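Local coordinates for protein dephospho-CoA kinase (Campylobacter jejuni subsp. jejuni serotype O:2, PDB 4ZO4) that probably catalyses the last step of coenzyme A biosynthesis, the ATP-dependent phosphorylation of the 3'-hydroxyl group of dephospho-CoA, at residues E102-L107 against K112-E117. Sequence-based numbering, arbitrary orientation.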
ATOM      1  N   GLU A 102      -4.582  12.661  25.929  1.00 94.96           N
ATOM      2  CA  GLU A 102      -5.320  13.376  26.983  1.00 96.65           C
ATOM      3  C   GLU A 102      -5.110  12.649  28.302  1.00 89.20           C
ATOM      4  O   GLU A 102      -4.648  13.225  29.263  1.00 90.81           O
ATOM      5  CB  GLU A 102      -6.814  13.440  26.616  1.00 97.48           C
ATOM      6  CG  GLU A 102      -7.791  13.883  27.689  1.00 99.95           C
ATOM      7  CD  GLU A 102      -9.227  13.666  27.232  1.00109.56           C
ATOM      8  OE1 GLU A 102      -9.973  12.939  27.925  1.00114.10           O
ATOM      9  OE2 GLU A 102      -9.605  14.193  26.156  1.00114.55           O
ATOM     10  N   GLN A 103      -5.452  11.372  28.311  1.00 88.13           N
ATOM     11  CA  GLN A 103      -5.373  10.533  29.486  1.00 92.55           C
ATOM     12  C   GLN A 103      -3.947  10.144  29.936  1.00 96.52           C
ATOM     13  O   GLN A 103      -3.788   9.578  31.021  1.00102.79           O
ATOM     14  CB  GLN A 103      -6.166   9.254  29.234  1.00 94.39           C
ATOM     15  CG  GLN A 103      -7.658   9.463  29.056  1.00 99.80           C
ATOM     16  CD  GLN A 103      -8.403   8.155  28.832  1.00104.62           C
ATOM     17  OE1 GLN A 103      -7.864   7.066  29.043  1.00 99.27           O
ATOM     18  NE2 GLN A 103      -9.654   8.259  28.404  1.00112.79           N
HETATM   19  N   MSE A 104      -2.921  10.421  29.130  1.00 90.29           N
HETATM   20  CA  MSE A 104      -1.533  10.134  29.552  1.00 93.68           C
HETATM   21  C   MSE A 104      -0.813  11.311  30.204  1.00 98.79           C
HETATM   22  O   MSE A 104       0.249  11.132  30.823  1.00 94.48           O
HETATM   23  CB  MSE A 104      -0.680   9.715  28.368  1.00 84.47           C
HETATM   24  CG  MSE A 104      -0.988   8.327  27.853  1.00 80.27           C
HETATM   25 SE   MSE A 104       0.161   8.092  26.279  0.70 81.74          SE
HETATM   26  CE  MSE A 104       1.886   7.870  27.175  1.00 77.91           C
ATOM     27  N   GLN A 105      -1.342  12.518  30.001  1.00 98.20           N
ATOM     28  CA  GLN A 105      -0.818  13.733  30.603  1.00101.12           C
ATOM     29  C   GLN A 105      -1.483  13.928  31.962  1.00109.33           C
ATOM     30  O   GLN A 105      -0.975  14.683  32.806  1.00110.82           O
ATOM     31  CB  GLN A 105      -1.079  14.964  29.711  1.00107.41           C
ATOM     32  CG  GLN A 105      -0.029  15.235  28.625  1.00111.69           C
ATOM     33  CD  GLN A 105      -0.481  16.274  27.581  1.00118.25           C
ATOM     34  OE1 GLN A 105      -1.579  16.831  27.671  1.00120.20           O
ATOM     35  NE2 GLN A 105       0.369  16.529  26.583  1.00115.13           N
ATOM     36  N   ILE A 106      -2.619  13.264  32.179  1.00106.26           N
ATOM     37  CA  ILE A 106      -3.244  13.246  33.510  1.00104.32           C
ATOM     38  C   ILE A 106      -2.370  12.443  34.488  1.00101.78           C
ATOM     39  O   ILE A 106      -2.000  12.937  35.556  1.00122.44           O
ATOM     40  CB  ILE A 106      -4.709  12.726  33.446  1.00104.28           C
ATOM     41  CG1 ILE A 106      -5.639  13.875  33.020  1.00104.91           C
ATOM     42  CG2 ILE A 106      -5.190  12.182  34.788  1.00106.84           C
ATOM     43  CD1 ILE A 106      -7.064  13.456  32.719  1.00103.37           C
ATOM     44  N   LEU A 107      -1.997  11.235  34.091  1.00 96.31           N
ATOM     45  CA  LEU A 107      -1.312  10.305  34.966  1.00 90.03           C
ATOM     46  C   LEU A 107       0.169  10.612  35.076  1.00 95.35           C
ATOM     47  O   LEU A 107       0.796  10.195  36.055  1.00 96.12           O
ATOM     48  CB  LEU A 107      -1.487   8.884  34.452  1.00 90.53           C
ATOM     49  CG  LEU A 107      -2.916   8.508  34.090  1.00 89.41           C
ATOM     50  CD1 LEU A 107      -3.003   7.101  33.504  1.00 84.67           C
ATOM     51  CD2 LEU A 107      -3.794   8.663  35.323  1.00 91.79           C
ATOM     52  N   LYS A 112       3.073   8.964  39.334  1.00100.42           N
ATOM     53  CA  LYS A 112       3.260   7.543  39.568  1.00 94.98           C
ATOM     54  C   LYS A 112       3.320   6.837  38.201  1.00 95.00           C
ATOM     55  O   LYS A 112       2.656   7.263  37.259  1.00 94.39           O
ATOM     56  CB  LYS A 112       2.116   7.003  40.428  1.00 90.80           C
ATOM     57  CG  LYS A 112       2.360   5.608  40.974  1.00 88.85           C
ATOM     58  CD  LYS A 112       1.067   4.912  41.377  1.00 89.33           C
ATOM     59  CE  LYS A 112       1.280   3.406  41.469  1.00 90.97           C
ATOM     60  NZ  LYS A 112       0.226   2.723  42.259  1.00 91.43           N
ATOM     61  N   ALA A 113       4.135   5.784  38.092  1.00 91.37           N
ATOM     62  CA  ALA A 113       4.253   5.016  36.853  1.00 86.33           C
ATOM     63  C   ALA A 113       2.911   4.461  36.445  1.00 89.43           C
ATOM     64  O   ALA A 113       2.120   4.040  37.322  1.00 90.33           O
ATOM     65  CB  ALA A 113       5.243   3.877  37.002  1.00 82.69           C
ATOM     66  N   PHE A 114       2.678   4.474  35.119  1.00 87.33           N
ATOM     67  CA  PHE A 114       1.454   3.968  34.494  1.00 85.14           C
ATOM     68  C   PHE A 114       1.712   3.297  33.120  1.00 86.49           C
ATOM     69  O   PHE A 114       2.723   3.554  32.450  1.00 83.50           O
ATOM     70  CB  PHE A 114       0.398   5.087  34.370  1.00 87.55           C
ATOM     71  CG  PHE A 114       0.744   6.165  33.371  1.00 88.73           C
ATOM     72  CD1 PHE A 114       0.203   6.149  32.089  1.00 84.16           C
ATOM     73  CD2 PHE A 114       1.595   7.215  33.719  1.00 93.34           C
ATOM     74  CE1 PHE A 114       0.521   7.144  31.173  1.00 81.52           C
ATOM     75  CE2 PHE A 114       1.916   8.217  32.807  1.00 88.67           C
ATOM     76  CZ  PHE A 114       1.376   8.181  31.531  1.00 85.75           C
ATOM     77  N   PHE A 115       0.763   2.447  32.719  1.00 83.31           N
ATOM     78  CA  PHE A 115       0.885   1.583  31.552  1.00 85.24           C
ATOM     79  C   PHE A 115      -0.263   1.764  30.534  1.00 80.59           C
ATOM     80  O   PHE A 115      -1.446   1.601  30.851  1.00 82.07           O
ATOM     81  CB  PHE A 115       1.001   0.121  32.021  1.00 89.09           C
ATOM     82  CG  PHE A 115       2.254  -0.145  32.826  1.00 88.98           C
ATOM     83  CD1 PHE A 115       3.480  -0.268  32.188  1.00 84.11           C
ATOM     84  CD2 PHE A 115       2.217  -0.219  34.220  1.00 93.08           C
ATOM     85  CE1 PHE A 115       4.646  -0.473  32.907  1.00 87.15           C
ATOM     86  CE2 PHE A 115       3.386  -0.417  34.947  1.00 91.90           C
ATOM     87  CZ  PHE A 115       4.602  -0.549  34.283  1.00 89.50           C
ATOM     88  N   VAL A 116       0.103   2.133  29.316  1.00 72.83           N
ATOM     89  CA  VAL A 116      -0.837   2.233  28.200  1.00 69.80           C
ATOM     90  C   VAL A 116      -0.801   0.895  27.488  1.00 67.93           C
ATOM     91  O   VAL A 116       0.148   0.568  26.753  1.00 66.51           O
ATOM     92  CB  VAL A 116      -0.421   3.343  27.196  1.00 71.96           C
ATOM     93  CG1 VAL A 116      -1.418   3.457  26.068  1.00 67.92           C
ATOM     94  CG2 VAL A 116      -0.248   4.695  27.893  1.00 74.46           C
ATOM     95  N   GLU A 117      -1.804   0.082  27.727  1.00 68.48           N
ATOM     96  CA  GLU A 117      -1.899  -1.151  26.971  1.00 71.96           C
ATOM     97  C   GLU A 117      -2.143  -0.774  25.506  1.00 67.64           C
ATOM     98  O   GLU A 117      -2.981   0.090  25.228  1.00 64.71           O
ATOM     99  CB  GLU A 117      -3.039  -2.012  27.523  1.00 75.84           C
ATOM    100  CG  GLU A 117      -3.416  -3.164  26.611  1.00 82.98           C
ATOM    101  CD  GLU A 117      -4.291  -4.187  27.298  1.00 87.62           C
ATOM    102  OE1 GLU A 117      -4.893  -3.861  28.345  1.00 83.31           O
ATOM    103  OE2 GLU A 117      -4.370  -5.320  26.771  1.00 92.12           O
TER
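Leu-107 sits over one face of the Phe-114 ring: its CB lies 3.7 Å from the ring centroid, almost straight over the face, a CH-pi contact. Leu-107 CD1 reaches Phe-114 CD1 at 3.6 Å. Phe-114 holds CG between its own backbone N and carbonyl carbon (chi1 69°), and from there the ring projects from the strand to the helix, its far end meeting Met-104. That residue is a selenomethionine; its side chain crosses that of Phe-114 at about a right angle, with CG 3.8 Å from Phe-114 CE1. The same CG lies 3.7 Å from CG2 of Val-116. SE lies 3.8 Å from the same Val-116 methyl, and the bend at chi3 (73°) brings CE back beside it. Met-104 also rests on Ala-7 and Phe-9 of strand 7-12 and on Ile-33 of strand 31-34, making this the dense, apolar end. No hydrogen bond joins the two segments. Toward the turn the packing thins: Lys-112 is exposed, meeting the helix through backbone only, while its NZ bonds to Gly-29 O and its side chain makes a cation-pi contact with Phe-30. Gln-105 points away from the strand, and the end of Ile-106 also leads off to the exposed side. Segment 102-107, near the end of helix 82-109, runs nearly antiparallel (166°) to strand 114-117 and lies against one face of the parallel sheet, with helix 15-27 behind Phe-115 on the other: the alpha/beta/alpha layering of P-loop kinases.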